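Local coordinates for peroxiredoxin (PDB 5EPF), which reduces hydrogen peroxide and organic hydroperoxides to water and alcohols by thiol chemistry, and so protects the mycobacterial cell against oxidative stress, at residues D13-F18 with A106-V111; V39-Y44 with F127-D132; D79-Q84 with L97-Q102; V122-F127 with F143-H148; K134-I139 with A154-I159. One frame throughout, in Å; residues are numbered along the deposited sequence. Where two conformers were deposited one is given.

Contacts 2, 4 and 5 cluster on strand 125-129 and its neighbours in the mixed five-stranded sheet of a thioredoxin-like fold: contact 2 pairs it with strand 39-43, while contacts 4 and 5 set strands 125-129 and 135-139 against the two ends of helix 145-158. Contact 1 packs on the other face, its centre about 10 Å from that of contact 2. Contact 3 lies at the far edge, strand 97-99, with its centre about 26 Å from that of contact 5. Contact 3 lies between the segments of both contact 1 and contact 2, which alternate along the chain. Contacts 4 and 5 interleave near the C-terminus. R124 of contact 4 borders the active-site C52.

Contact 1 of 5, residues D13-F18 with A106-V111; sequences DTVADF and AAQFGV
V15 packs against F109, V15 CG1 lying 3.3 Å from F109 CZ, a tight apolar touch on the far end of the F109 side chain. With CG1 trans to the backbone N (chi1 175°), V15 presents both methyl groups to the ring, and its CG2 lies 3.9 Å from F109 CE1. F18 crosses F109 at about a right angle, F18 CE2 coming in at the edge of the F109 ring, 3.9 Å from F109 CE2, because chi1 of 65° places F18 CG between its own N and carbonyl carbon. The extended chain of Q108 reaches past these rings to the backbone of A16. A Schellman motif at G110, with its positive phi, turns the chain out of this short helix. F109 also meets the rings of F43 and F127, so the loop before strand 19-21 and the helix together overlie one face of the central sheet. The buried part, V15, F18 and F109, is purely apolar, so packing and the exclusion of water probably contribute most of its cohesion.

Contact 2 of 5, residues V39-Y44 with F127-D132; sequences VVLFFY and FVIDTD
V39 and I129 exchange two backbone bonds, V39 N to I129 O at 2.9 Å and I129 N to V39 O at 2.8 Å. L41 and F127 do the same, F127 N reaching L41 O at 2.9 Å with a nearly straight N-H...O angle of 174°. Between these hydrogen-bonded pairs V40 and V128 form a non-hydrogen-bonded pair. On the face carrying L41, I129 CD1 touches L41 CB at 4.0 Å. Farther along it F43 and F127 meet rim to rim with planes 86° apart: F43 CD2 lies in the plane of the F127 ring, at its edge, 3.8 Å from F127 CE2. This is the junction of the thioredoxin fold where the sheet turns from parallel to antiparallel, since strand 39-43 pairs on its other side with the parallel strand 72-77. F109 packs against both phenylalanine rings from the L41 face. On the opposite face A152 and L156 of helix 145-158 cover V40 and V128. The F43 side chain lies about 9 Å from that of the active-site C52, which Y44 touches directly.

Contact 3 of 5, residues D79-Q84 with L97-Q102; sequences DPVRKQ and LLSDAQ. With EDO (1,2-ethanediol), chain D.
Within the beta-alpha-beta unit of strand 72-77, helix 81-91 and strand 97-99, S99 at the end of the last strand bonds to the turn that starts the helix. S99 OG, trans to its backbone N (chi1 173°), donates to D79 O at 2.7 Å, 24° off the carbonyl plane. V81 CG2 rests on S99 CB at 3.7 Å. One turn further on, Q84 bends back at chi2 (-70°), and its NE2 donates to L98 O at 3.0 Å. L98 O lies near the plane of the amide, yet NE2 stands well above the carbonyl plane, so the bond does not follow a carbonyl lone pair. The amide is gripped at its other end too, OE1 being bonded to Y44 OH. L97 crosses Q84 at a slant: its CD1 reaches Q84 O at 3.5 Å, and its CB lies 4.1 Å from Q84 CB. In this beta-alpha-beta crossover the two side-chain bonds run in opposite directions, strand to turn and helix to strand, each ending on a main-chain carbonyl, with P80 at the N-cap position. On the active-site side the D79 carboxylate accepts from S77 OG and A47 N, and its side chain lies about 7 Å from that of C52. At the helix start an ethanediol, probably from the crystallisation liquor, offers O1 to R82 N at 3.0 Å and to R82 NE at 3.1 Å.

Contact 4 of 5, residues V122-F127 with F143-H148; sequences VKRTTF and FSMDAH
The guanidinium of R124 carries M145 SD on one face, the sulfur standing over its centre 3.5 Å from R124 CZ, while the H148 ring meets T126 OG1 near its edge. T126 N and M145 O also lie in the plane of that ring, at its edge. The guanidinium and imidazole planes are 62° apart, and R124 CD approaches H148 NE2 at 3.7 Å from an oblique direction. These groups fill the junction between strand 125-129 and the start of helix 145-158 in the thioredoxin-like fold, next to the peroxidatic cysteine. The R124 side chain comes within about 3 Å of that of C52, a position consistent with the arginine that flanks this cysteine throughout peroxiredoxins. Its guanidinium is held from two directions: NH1 forms a salt bridge with E55, and the face takes the methionine. M145 reaches it by bending at chi2 and chi3, which also brings CE to 3.7 Å from R124 CD. H148 and T126 are both buried, and the side chains of both touch E55. The helix begins with S144 as N-cap, S144 OG accepting from A147 N at 3.1 Å. In the histidine bond ND1 is the donor, 2.7 Å from T126 OG1, with the hydroxyl oxygen 26° out of the imidazole plane.

Contact 5 of 5, residues K134-I139 with A154-I159; sequences KVLDVI and ATLRAI
D137 and T155 lie where strand 135-139 and helix 154-158 run nearly antiparallel, their axes 156° apart in direction and 9.1 Å apart at closest approach. The strand is an outermost one of the thioredoxin-like sheet, and a classic beta bulge interrupts it: L136 takes helix-like backbone angles (phi -92°, psi -27°), and both L136 N and D137 O bond to the single residue V128 of the adjacent strand. As a result the CB atoms of the successive residues L136 and D137 both point to the helix. L136 serves the apolar part, its CD1 lying 4.5 Å from L156 CD2. I159 has just left the helical conformation; with its CG1 between N and carbonyl carbon, its CD1 meets L136 CD1 at 3.7 Å as the side chains cross at a slant. T155 presents two different branches to the strand. Its methyl CG2 rests near D137 CB at 4.0 Å, while OG1 turns to the carboxylate. K151 O in the preceding turn is a second acceptor for this hydroxyl, whose single proton must be shared or go to one at a time. D137 OD1 takes a weak bond from V138 N. The other oxygen, D137 OD2, accepts from T155 OG1 at 2.7 Å, the hydroxyl approaching from above the carboxylate plane.

Contact 1 of 5, residues D13-F18 with A106-V111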
# COMPACT_ATOMS: atom_id res chain seq x y z
N ASP A 13 -2.89 -10.58 12.57
CA ASP A 13 -2.30 -9.56 13.43
C ASP A 13 -3.13 -8.27 13.37
O ASP A 13 -3.82 -8.00 12.39
CB ASP A 13 -0.87 -9.22 12.98
CG ASP A 13 0.12 -10.34 13.22
OD1 ASP A 13 1.25 -10.24 12.69
OD2 ASP A 13 -0.20 -11.30 13.95
N THR A 14 -3.04 -7.46 14.42
CA THR A 14 -3.64 -6.12 14.45
C THR A 14 -2.54 -5.11 14.14
O THR A 14 -1.49 -5.10 14.79
CB THR A 14 -4.22 -5.82 15.83
OG1 THR A 14 -5.25 -6.76 16.14
CG2 THR A 14 -4.83 -4.43 15.87
N VAL A 15 -2.80 -4.26 13.15
CA VAL A 15 -1.87 -3.20 12.75
C VAL A 15 -2.05 -2.00 13.66
O VAL A 15 -3.18 -1.57 13.90
CB VAL A 15 -2.16 -2.80 11.29
CG1 VAL A 15 -1.30 -1.60 10.86
CG2 VAL A 15 -2.01 -4.01 10.37
N ALA A 16 -0.95 -1.41 14.13
CA ALA A 16 -1.05 -0.14 14.83
C ALA A 16 -1.40 0.99 13.86
O ALA A 16 -1.01 0.99 12.69
CB ALA A 16 0.29 0.17 15.51
N ASP A 17 -2.20 1.95 14.33
CA ASP A 17 -2.52 3.13 13.53
C ASP A 17 -1.24 3.91 13.26
O ASP A 17 -0.27 3.83 14.01
CB ASP A 17 -3.54 3.98 14.30
CG ASP A 17 -4.31 4.94 13.42
OD1 ASP A 17 -4.20 4.87 12.17
OD2 ASP A 17 -5.04 5.78 13.98
N PHE A 18 -1.23 4.64 12.15
CA PHE A 18 -0.07 5.46 11.78
C PHE A 18 -0.55 6.63 10.94
O PHE A 18 -1.65 6.61 10.39
CB PHE A 18 1.01 4.66 11.02
CG PHE A 18 0.57 4.15 9.65
CD1 PHE A 18 0.62 4.99 8.54
CD2 PHE A 18 0.11 2.86 9.48
CE1 PHE A 18 0.22 4.52 7.28
CE2 PHE A 18 -0.28 2.40 8.22
CZ PHE A 18 -0.23 3.23 7.13
N ALA A 106 7.30 1.20 7.42
CA ALA A 106 7.87 -0.05 6.91
C ALA A 106 8.39 -0.92 8.05
O ALA A 106 8.18 -2.14 8.06
CB ALA A 106 8.98 0.26 5.90
N ALA A 107 9.10 -0.31 9.01
CA ALA A 107 9.60 -1.06 10.16
C ALA A 107 8.45 -1.66 10.96
O ALA A 107 8.53 -2.81 11.41
CB ALA A 107 10.47 -0.16 11.04
N GLN A 108 7.36 -0.90 11.14
CA GLN A 108 6.21 -1.43 11.86
C GLN A 108 5.67 -2.69 11.18
O GLN A 108 5.25 -3.63 11.85
CB GLN A 108 5.12 -0.36 11.94
CG GLN A 108 3.80 -0.88 12.45
CD GLN A 108 2.63 0.06 12.20
OE1 GLN A 108 1.49 -0.28 12.49
NE2 GLN A 108 2.90 1.23 11.63
N PHE A 109 5.68 -2.72 9.84
CA PHE A 109 5.18 -3.86 9.08
C PHE A 109 6.24 -4.93 8.83
O PHE A 109 5.91 -5.99 8.27
CB PHE A 109 4.57 -3.38 7.77
CG PHE A 109 3.18 -2.81 7.90
CD1 PHE A 109 2.06 -3.60 7.61
CD2 PHE A 109 2.97 -1.50 8.33
CE1 PHE A 109 0.77 -3.10 7.72
CE2 PHE A 109 1.68 -0.98 8.45
CZ PHE A 109 0.58 -1.78 8.14
N GLY A 110 7.48 -4.69 9.23
CA GLY A 110 8.53 -5.67 9.02
C GLY A 110 9.07 -5.74 7.61
O GLY A 110 9.62 -6.78 7.23
N VAL A 111 8.96 -4.65 6.84
CA VAL A 111 9.39 -4.62 5.45
C VAL A 111 10.49 -3.60 5.19
O VAL A 111 10.86 -3.37 4.04
CB VAL A 111 8.21 -4.46 4.47
CG1 VAL A 111 7.22 -5.60 4.63
CG2 VAL A 111 7.50 -3.12 4.65

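Contact 2 of 5, residues V39-Y44 with F127-D132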
# COMPACT_ATOMS: atom_id res chain seq x y z
N VAL A 39 -8.58 -1.30 3.70
CA VAL A 39 -7.51 -0.66 2.92
C VAL A 39 -6.56 -1.74 2.43
O VAL A 39 -6.08 -2.57 3.21
CB VAL A 39 -6.74 0.37 3.78
CG1 VAL A 39 -5.41 0.73 3.13
CG2 VAL A 39 -7.59 1.64 4.05
N VAL A 40 -6.23 -1.69 1.14
CA VAL A 40 -5.17 -2.52 0.58
C VAL A 40 -3.92 -1.64 0.52
O VAL A 40 -3.82 -0.73 -0.32
CB VAL A 40 -5.55 -3.07 -0.80
CG1 VAL A 40 -4.43 -3.97 -1.32
CG2 VAL A 40 -6.86 -3.82 -0.73
N LEU A 41 -2.99 -1.88 1.45
CA LEU A 41 -1.79 -1.06 1.65
C LEU A 41 -0.64 -1.78 0.95
O LEU A 41 -0.21 -2.84 1.40
CB LEU A 41 -1.50 -0.89 3.14
CG LEU A 41 -0.31 0.02 3.49
CD1 LEU A 41 -0.59 1.47 3.07
CD2 LEU A 41 -0.00 -0.08 4.99
N PHE A 42 -0.18 -1.23 -0.17
CA PHE A 42 0.81 -1.92 -0.99
C PHE A 42 2.14 -1.19 -0.92
O PHE A 42 2.26 -0.06 -1.42
CB PHE A 42 0.32 -2.25 -2.41
CG PHE A 42 0.11 -1.06 -3.36
CD1 PHE A 42 1.10 -0.71 -4.28
CD2 PHE A 42 -1.11 -0.39 -3.41
CE1 PHE A 42 0.89 0.33 -5.19
CE2 PHE A 42 -1.31 0.66 -4.32
CZ PHE A 42 -0.31 0.99 -5.21
N PHE A 43 3.13 -1.82 -0.29
CA PHE A 43 4.49 -1.30 -0.21
C PHE A 43 5.22 -1.66 -1.50
O PHE A 43 5.27 -2.83 -1.89
CB PHE A 43 5.24 -1.95 0.94
CG PHE A 43 4.89 -1.44 2.31
CD1 PHE A 43 5.64 -0.43 2.91
CD2 PHE A 43 3.84 -2.01 3.01
CE1 PHE A 43 5.31 0.02 4.20
CE2 PHE A 43 3.51 -1.59 4.29
CZ PHE A 43 4.25 -0.57 4.88
N TYR A 44 5.83 -0.66 -2.13
CA TYR A 44 6.62 -0.92 -3.33
C TYR A 44 8.01 -0.31 -3.17
O TYR A 44 8.17 0.71 -2.50
CB TYR A 44 5.94 -0.38 -4.60
CG TYR A 44 5.54 1.09 -4.56
CD1 TYR A 44 6.45 2.09 -4.89
CD2 TYR A 44 4.24 1.46 -4.23
CE1 TYR A 44 6.07 3.44 -4.87
CE2 TYR A 44 3.86 2.78 -4.20
CZ TYR A 44 4.77 3.77 -4.53
OH TYR A 44 4.36 5.07 -4.51
N PHE A 127 -0.54 -5.57 2.21
CA PHE A 127 -1.34 -5.95 3.37
C PHE A 127 -2.78 -5.54 3.13
O PHE A 127 -3.06 -4.35 2.89
CB PHE A 127 -0.80 -5.27 4.63
CG PHE A 127 0.62 -5.65 4.94
CD1 PHE A 127 0.92 -6.75 5.73
CD2 PHE A 127 1.68 -4.94 4.38
CE1 PHE A 127 2.22 -7.14 5.98
CE2 PHE A 127 3.01 -5.31 4.62
CZ PHE A 127 3.26 -6.42 5.43
N VAL A 128 -3.71 -6.49 3.21
CA VAL A 128 -5.13 -6.16 3.18
C VAL A 128 -5.57 -5.98 4.63
O VAL A 128 -5.48 -6.92 5.43
CB VAL A 128 -5.95 -7.27 2.49
CG1 VAL A 128 -7.41 -6.89 2.43
CG2 VAL A 128 -5.40 -7.58 1.11
N ILE A 129 -6.00 -4.77 4.98
CA ILE A 129 -6.26 -4.38 6.37
C ILE A 129 -7.75 -4.09 6.54
O ILE A 129 -8.31 -3.24 5.84
CB ILE A 129 -5.43 -3.14 6.75
CG1 ILE A 129 -3.92 -3.39 6.48
CG2 ILE A 129 -5.71 -2.74 8.22
CD1 ILE A 129 -3.06 -2.14 6.60
N ASP A 130 -8.39 -4.78 7.48
CA ASP A 130 -9.81 -4.58 7.70
C ASP A 130 -10.04 -3.32 8.55
O ASP A 130 -9.11 -2.71 9.08
CB ASP A 130 -10.40 -5.79 8.44
CG ASP A 130 -11.88 -6.03 8.13
OD1 ASP A 130 -12.55 -5.16 7.53
OD2 ASP A 130 -12.35 -7.13 8.53
N THR A 131 -11.32 -2.94 8.70
CA THR A 131 -11.66 -1.69 9.38
C THR A 131 -11.31 -1.71 10.86
O THR A 131 -11.16 -0.63 11.46
CB THR A 131 -13.14 -1.32 9.19
OG1 THR A 131 -13.97 -2.38 9.67
CG2 THR A 131 -13.43 -1.08 7.73
N ASP A 132 -11.17 -2.89 11.47
CA ASP A 132 -10.72 -3.01 12.85
C ASP A 132 -9.21 -3.22 12.95
O ASP A 132 -8.71 -3.62 14.00
CB ASP A 132 -11.46 -4.15 13.56
CG ASP A 132 -11.23 -5.50 12.90
OD1 ASP A 132 -10.47 -5.59 11.90
OD2 ASP A 132 -11.81 -6.49 13.40

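Contact 3 of 5, residues D79-Q84 with L97-Q102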
# COMPACT_ATOMS: atom_id res chain seq x y z
N ASP A 79 9.90 6.68 -0.93
CA ASP A 79 10.18 7.80 -1.83
C ASP A 79 9.64 9.11 -1.25
O ASP A 79 8.61 9.12 -0.57
CB ASP A 79 9.51 7.54 -3.18
CG ASP A 79 10.12 6.35 -3.89
OD1 ASP A 79 11.32 6.42 -4.22
OD2 ASP A 79 9.43 5.34 -4.11
N PRO A 80 10.30 10.23 -1.54
CA PRO A 80 9.83 11.54 -1.06
C PRO A 80 8.49 11.91 -1.69
O PRO A 80 8.12 11.44 -2.77
CB PRO A 80 10.92 12.51 -1.52
CG PRO A 80 12.13 11.68 -1.65
CD PRO A 80 11.65 10.33 -2.14
N VAL A 81 7.76 12.79 -0.99
CA VAL A 81 6.47 13.28 -1.47
C VAL A 81 6.58 13.78 -2.91
O VAL A 81 5.72 13.48 -3.74
CB VAL A 81 5.95 14.38 -0.53
CG1 VAL A 81 4.76 15.14 -1.11
CG2 VAL A 81 5.56 13.77 0.83
N ARG A 82 7.63 14.53 -3.24
CA ARG A 82 7.71 15.10 -4.58
C ARG A 82 7.81 14.03 -5.66
O ARG A 82 7.31 14.23 -6.77
CB ARG A 82 8.85 16.12 -4.68
CG ARG A 82 10.26 15.53 -4.67
CD ARG A 82 11.31 16.65 -4.56
NE ARG A 82 11.21 17.32 -3.27
CZ ARG A 82 12.07 18.22 -2.81
NH1 ARG A 82 13.11 18.60 -3.54
NH2 ARG A 82 11.86 18.76 -1.61
N LYS A 83 8.44 12.89 -5.35
CA LYS A 83 8.50 11.82 -6.34
C LYS A 83 7.19 11.05 -6.41
O LYS A 83 6.73 10.70 -7.50
CB LYS A 83 9.66 10.87 -6.05
CG LYS A 83 9.86 9.86 -7.18
CD LYS A 83 11.18 9.11 -7.11
CE LYS A 83 11.32 8.23 -8.36
NZ LYS A 83 12.66 7.66 -8.51
N GLN A 84 6.56 10.80 -5.26
CA GLN A 84 5.23 10.21 -5.26
C GLN A 84 4.26 11.08 -6.05
O GLN A 84 3.43 10.57 -6.81
CB GLN A 84 4.70 10.03 -3.83
CG GLN A 84 5.57 9.22 -2.86
CD GLN A 84 5.63 7.73 -3.16
OE1 GLN A 84 5.86 7.32 -4.30
NE2 GLN A 84 5.45 6.92 -2.13
N LEU A 97 -0.79 7.91 -2.45
CA LEU A 97 0.55 7.35 -2.29
C LEU A 97 1.16 8.02 -1.07
O LEU A 97 1.27 9.25 -1.04
CB LEU A 97 1.43 7.66 -3.50
CG LEU A 97 0.99 7.11 -4.85
CD1 LEU A 97 2.04 7.46 -5.90
CD2 LEU A 97 0.78 5.60 -4.83
N LEU A 98 1.54 7.22 -0.07
CA LEU A 98 2.12 7.74 1.16
C LEU A 98 3.64 7.70 1.09
O LEU A 98 4.24 6.75 0.56
CB LEU A 98 1.64 6.95 2.38
CG LEU A 98 0.11 6.85 2.54
CD1 LEU A 98 -0.19 6.08 3.82
CD2 LEU A 98 -0.54 8.23 2.54
N SER A 99 4.27 8.73 1.65
CA SER A 99 5.72 8.80 1.75
C SER A 99 6.13 8.43 3.17
O SER A 99 5.78 9.13 4.12
CB SER A 99 6.21 10.21 1.41
OG SER A 99 7.60 10.34 1.65
N ASP A 100 6.88 7.34 3.28
CA ASP A 100 7.40 6.82 4.55
C ASP A 100 8.89 7.16 4.58
O ASP A 100 9.75 6.28 4.46
CB ASP A 100 7.16 5.31 4.56
CG ASP A 100 7.50 4.65 5.88
OD1 ASP A 100 7.39 5.27 6.96
OD2 ASP A 100 7.84 3.45 5.83
N ALA A 101 9.21 8.45 4.75
CA ALA A 101 10.53 8.95 4.37
C ALA A 101 11.64 8.42 5.26
O ALA A 101 12.80 8.40 4.83
CB ALA A 101 10.55 10.48 4.32
N GLN A 102 11.34 7.99 6.48
CA GLN A 102 12.33 7.37 7.36
C GLN A 102 12.14 5.86 7.49
O GLN A 102 12.85 5.22 8.27
CB GLN A 102 12.33 8.02 8.74
CG GLN A 102 12.81 9.46 8.77
CD GLN A 102 11.76 10.44 8.29
OE1 GLN A 102 10.60 10.37 8.72
NE2 GLN A 102 12.14 11.34 7.40
C1 EDO D . 9.14 16.57 -0.07
O1 EDO D . 9.40 15.82 -1.26
C2 EDO D . 8.58 17.94 -0.44
O2 EDO D . 7.40 17.77 -1.21

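Contact 4 of 5, residues V122-F127 with F143-H148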
# COMPACT_ATOMS: atom_id res chain seq x y z
N VAL A 122 12.00 -0.51 0.33
CA VAL A 122 11.27 -1.53 1.10
C VAL A 122 11.17 -2.83 0.32
O VAL A 122 11.31 -2.86 -0.91
CB VAL A 122 9.87 -1.03 1.49
CG1 VAL A 122 9.97 0.16 2.43
CG2 VAL A 122 9.02 -0.72 0.26
N LYS A 123 10.89 -3.90 1.04
CA LYS A 123 10.56 -5.18 0.42
C LYS A 123 9.11 -5.12 -0.07
O LYS A 123 8.21 -4.75 0.68
CB LYS A 123 10.73 -6.28 1.46
CG LYS A 123 10.49 -7.69 1.00
CD LYS A 123 10.82 -8.70 2.10
CE LYS A 123 10.69 -10.12 1.59
NZ LYS A 123 11.15 -11.10 2.62
N ARG A 124 8.88 -5.48 -1.34
CA ARG A 124 7.56 -5.37 -1.97
C ARG A 124 6.55 -6.30 -1.30
O ARG A 124 6.68 -7.52 -1.38
CB ARG A 124 7.65 -5.71 -3.46
CG ARG A 124 6.35 -5.47 -4.21
CD ARG A 124 6.37 -5.88 -5.70
NE ARG A 124 7.53 -5.39 -6.45
CZ ARG A 124 7.61 -4.21 -7.07
NH1 ARG A 124 6.60 -3.36 -7.07
NH2 ARG A 124 8.73 -3.88 -7.73
N THR A 125 5.53 -5.74 -0.64
CA THR A 125 4.62 -6.51 0.20
C THR A 125 3.31 -5.76 0.28
O THR A 125 3.31 -4.54 0.44
CB THR A 125 5.18 -6.65 1.63
OG1 THR A 125 6.59 -6.91 1.60
CG2 THR A 125 4.49 -7.75 2.38
N THR A 126 2.19 -6.48 0.19
CA THR A 126 0.87 -5.89 0.28
C THR A 126 0.10 -6.46 1.46
O THR A 126 0.07 -7.68 1.66
CB THR A 126 0.10 -6.12 -1.02
OG1 THR A 126 0.84 -5.51 -2.09
CG2 THR A 126 -1.31 -5.54 -0.97
N PHE A 127 -0.54 -5.57 2.21
CA PHE A 127 -1.34 -5.95 3.37
C PHE A 127 -2.78 -5.54 3.13
O PHE A 127 -3.06 -4.35 2.89
CB PHE A 127 -0.80 -5.27 4.63
CG PHE A 127 0.62 -5.65 4.94
CD1 PHE A 127 0.92 -6.75 5.73
CD2 PHE A 127 1.68 -4.94 4.38
CE1 PHE A 127 2.22 -7.14 5.98
CE2 PHE A 127 3.01 -5.31 4.62
CZ PHE A 127 3.26 -6.42 5.43
N PHE A 143 5.62 -12.78 -5.41
CA PHE A 143 4.46 -12.85 -6.29
C PHE A 143 4.62 -11.94 -7.51
O PHE A 143 5.45 -11.01 -7.54
CB PHE A 143 3.20 -12.50 -5.50
CG PHE A 143 2.74 -13.59 -4.58
CD1 PHE A 143 1.73 -14.46 -4.97
CD2 PHE A 143 3.33 -13.77 -3.32
CE1 PHE A 143 1.32 -15.49 -4.16
CE2 PHE A 143 2.92 -14.82 -2.48
CZ PHE A 143 1.92 -15.68 -2.90
N SER A 144 3.84 -12.22 -8.54
CA SER A 144 3.84 -11.37 -9.73
C SER A 144 3.32 -9.97 -9.39
O SER A 144 2.67 -9.74 -8.37
CB SER A 144 2.98 -11.98 -10.83
OG SER A 144 1.61 -11.75 -10.52
N MET A 145 3.60 -9.01 -10.28
CA MET A 145 3.17 -7.64 -10.03
C MET A 145 1.65 -7.53 -9.98
O MET A 145 1.10 -6.79 -9.14
CB MET A 145 3.73 -6.70 -11.10
CG MET A 145 5.26 -6.62 -11.14
SD MET A 145 6.05 -6.17 -9.57
CE MET A 145 6.45 -7.78 -8.88
N ASP A 146 0.94 -8.25 -10.85
CA ASP A 146 -0.52 -8.17 -10.88
C ASP A 146 -1.13 -8.88 -9.68
O ASP A 146 -2.24 -8.52 -9.25
CB ASP A 146 -1.11 -8.79 -12.15
CG ASP A 146 -0.91 -7.93 -13.39
OD1 ASP A 146 -0.50 -6.76 -13.29
OD2 ASP A 146 -1.18 -8.45 -14.50
N ALA A 147 -0.43 -9.88 -9.13
CA ALA A 147 -0.99 -10.70 -8.05
C ALA A 147 -1.29 -9.87 -6.81
O ALA A 147 -2.17 -10.23 -6.02
CB ALA A 147 -0.04 -11.84 -7.70
N HIS A 148 -0.58 -8.77 -6.60
CA HIS A 148 -0.86 -7.93 -5.43
C HIS A 148 -2.30 -7.44 -5.44
O HIS A 148 -3.05 -7.68 -4.49
CB HIS A 148 0.16 -6.80 -5.35
CG HIS A 148 1.51 -7.28 -4.97
ND1 HIS A 148 1.93 -7.37 -3.66
CD2 HIS A 148 2.52 -7.79 -5.73
CE1 HIS A 148 3.15 -7.87 -3.62
NE2 HIS A 148 3.52 -8.15 -4.87

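Contact 5 of 5, residues K134-I139 with A154-I159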
# COMPACT_ATOMS: atom_id res chain seq x y z
N LYS A 134 -7.32 -5.50 11.65
CA LYS A 134 -6.82 -6.86 11.43
C LYS A 134 -6.28 -7.03 10.02
O LYS A 134 -6.88 -6.56 9.04
CB LYS A 134 -7.94 -7.89 11.64
CG LYS A 134 -8.25 -8.18 13.12
CD LYS A 134 -6.99 -8.74 13.81
CE LYS A 134 -7.27 -9.16 15.24
NZ LYS A 134 -5.98 -9.56 15.84
N VAL A 135 -5.16 -7.74 9.91
CA VAL A 135 -4.63 -8.14 8.61
C VAL A 135 -5.45 -9.31 8.06
O VAL A 135 -5.55 -10.38 8.68
CB VAL A 135 -3.14 -8.51 8.71
CG1 VAL A 135 -2.60 -8.93 7.35
CG2 VAL A 135 -2.32 -7.35 9.26
N LEU A 136 -6.06 -9.11 6.88
CA LEU A 136 -6.86 -10.13 6.21
C LEU A 136 -6.05 -10.97 5.23
O LEU A 136 -6.44 -12.11 4.94
CB LEU A 136 -7.99 -9.46 5.43
CG LEU A 136 -8.99 -8.66 6.26
CD1 LEU A 136 -9.99 -7.96 5.35
CD2 LEU A 136 -9.69 -9.57 7.28
N ASP A 137 -4.97 -10.43 4.69
CA ASP A 137 -4.16 -11.15 3.71
C ASP A 137 -2.84 -10.41 3.57
O ASP A 137 -2.76 -9.21 3.83
CB ASP A 137 -4.88 -11.23 2.35
CG ASP A 137 -4.37 -12.34 1.44
OD1 ASP A 137 -3.54 -13.17 1.86
OD2 ASP A 137 -4.81 -12.35 0.28
N VAL A 138 -1.80 -11.14 3.17
CA VAL A 138 -0.48 -10.61 2.87
C VAL A 138 -0.02 -11.20 1.55
O VAL A 138 -0.06 -12.43 1.37
CB VAL A 138 0.55 -10.91 3.97
CG1 VAL A 138 1.90 -10.28 3.63
CG2 VAL A 138 0.06 -10.43 5.34
N ILE A 139 0.41 -10.35 0.62
CA ILE A 139 1.02 -10.77 -0.64
C ILE A 139 2.48 -10.36 -0.59
O ILE A 139 2.79 -9.16 -0.51
CB ILE A 139 0.30 -10.20 -1.88
CG1 ILE A 139 -1.21 -10.46 -1.85
CG2 ILE A 139 0.95 -10.79 -3.15
CD1 ILE A 139 -2.07 -9.33 -1.22
N ALA A 154 -9.48 -10.73 -4.65
CA ALA A 154 -10.14 -12.02 -4.41
C ALA A 154 -10.43 -12.24 -2.93
O ALA A 154 -11.49 -12.75 -2.56
CB ALA A 154 -9.32 -13.16 -5.01
N THR A 155 -9.50 -11.84 -2.05
CA THR A 155 -9.76 -11.94 -0.62
C THR A 155 -10.96 -11.09 -0.21
O THR A 155 -11.83 -11.55 0.56
CB THR A 155 -8.52 -11.51 0.14
OG1 THR A 155 -7.51 -12.51 -0.05
CG2 THR A 155 -8.84 -11.35 1.63
N LEU A 156 -11.04 -9.86 -0.72
CA LEU A 156 -12.15 -9.00 -0.36
C LEU A 156 -13.48 -9.54 -0.89
O LEU A 156 -14.51 -9.49 -0.21
CB LEU A 156 -11.88 -7.58 -0.87
CG LEU A 156 -10.70 -6.92 -0.15
CD1 LEU A 156 -10.12 -5.75 -0.94
CD2 LEU A 156 -11.13 -6.48 1.27
N ARG A 157 -13.47 -10.08 -2.12
CA ARG A 157 -14.68 -10.71 -2.63
C ARG A 157 -15.08 -11.91 -1.79
O ARG A 157 -16.27 -12.14 -1.57
CB ARG A 157 -14.48 -11.10 -4.10
CG ARG A 157 -14.46 -9.88 -5.01
CD ARG A 157 -14.12 -10.20 -6.46
NE ARG A 157 -14.34 -9.04 -7.33
CZ ARG A 157 -13.97 -8.96 -8.60
NH1 ARG A 157 -13.32 -9.96 -9.17
NH2 ARG A 157 -14.26 -7.86 -9.31
N ALA A 158 -14.10 -12.67 -1.29
CA ALA A 158 -14.41 -13.85 -0.49
C ALA A 158 -15.12 -13.50 0.81
O ALA A 158 -15.88 -14.32 1.33
CB ALA A 158 -13.13 -14.63 -0.20
N ILE A 159 -14.88 -12.31 1.35
CA ILE A 159 -15.52 -11.93 2.61
C ILE A 159 -16.77 -11.09 2.42
O ILE A 159 -17.34 -10.61 3.41
CB ILE A 159 -14.55 -11.30 3.61
CG1 ILE A 159 -14.09 -9.92 3.13
CG2 ILE A 159 -13.37 -12.23 3.87
CD1 ILE A 159 -13.27 -9.16 4.19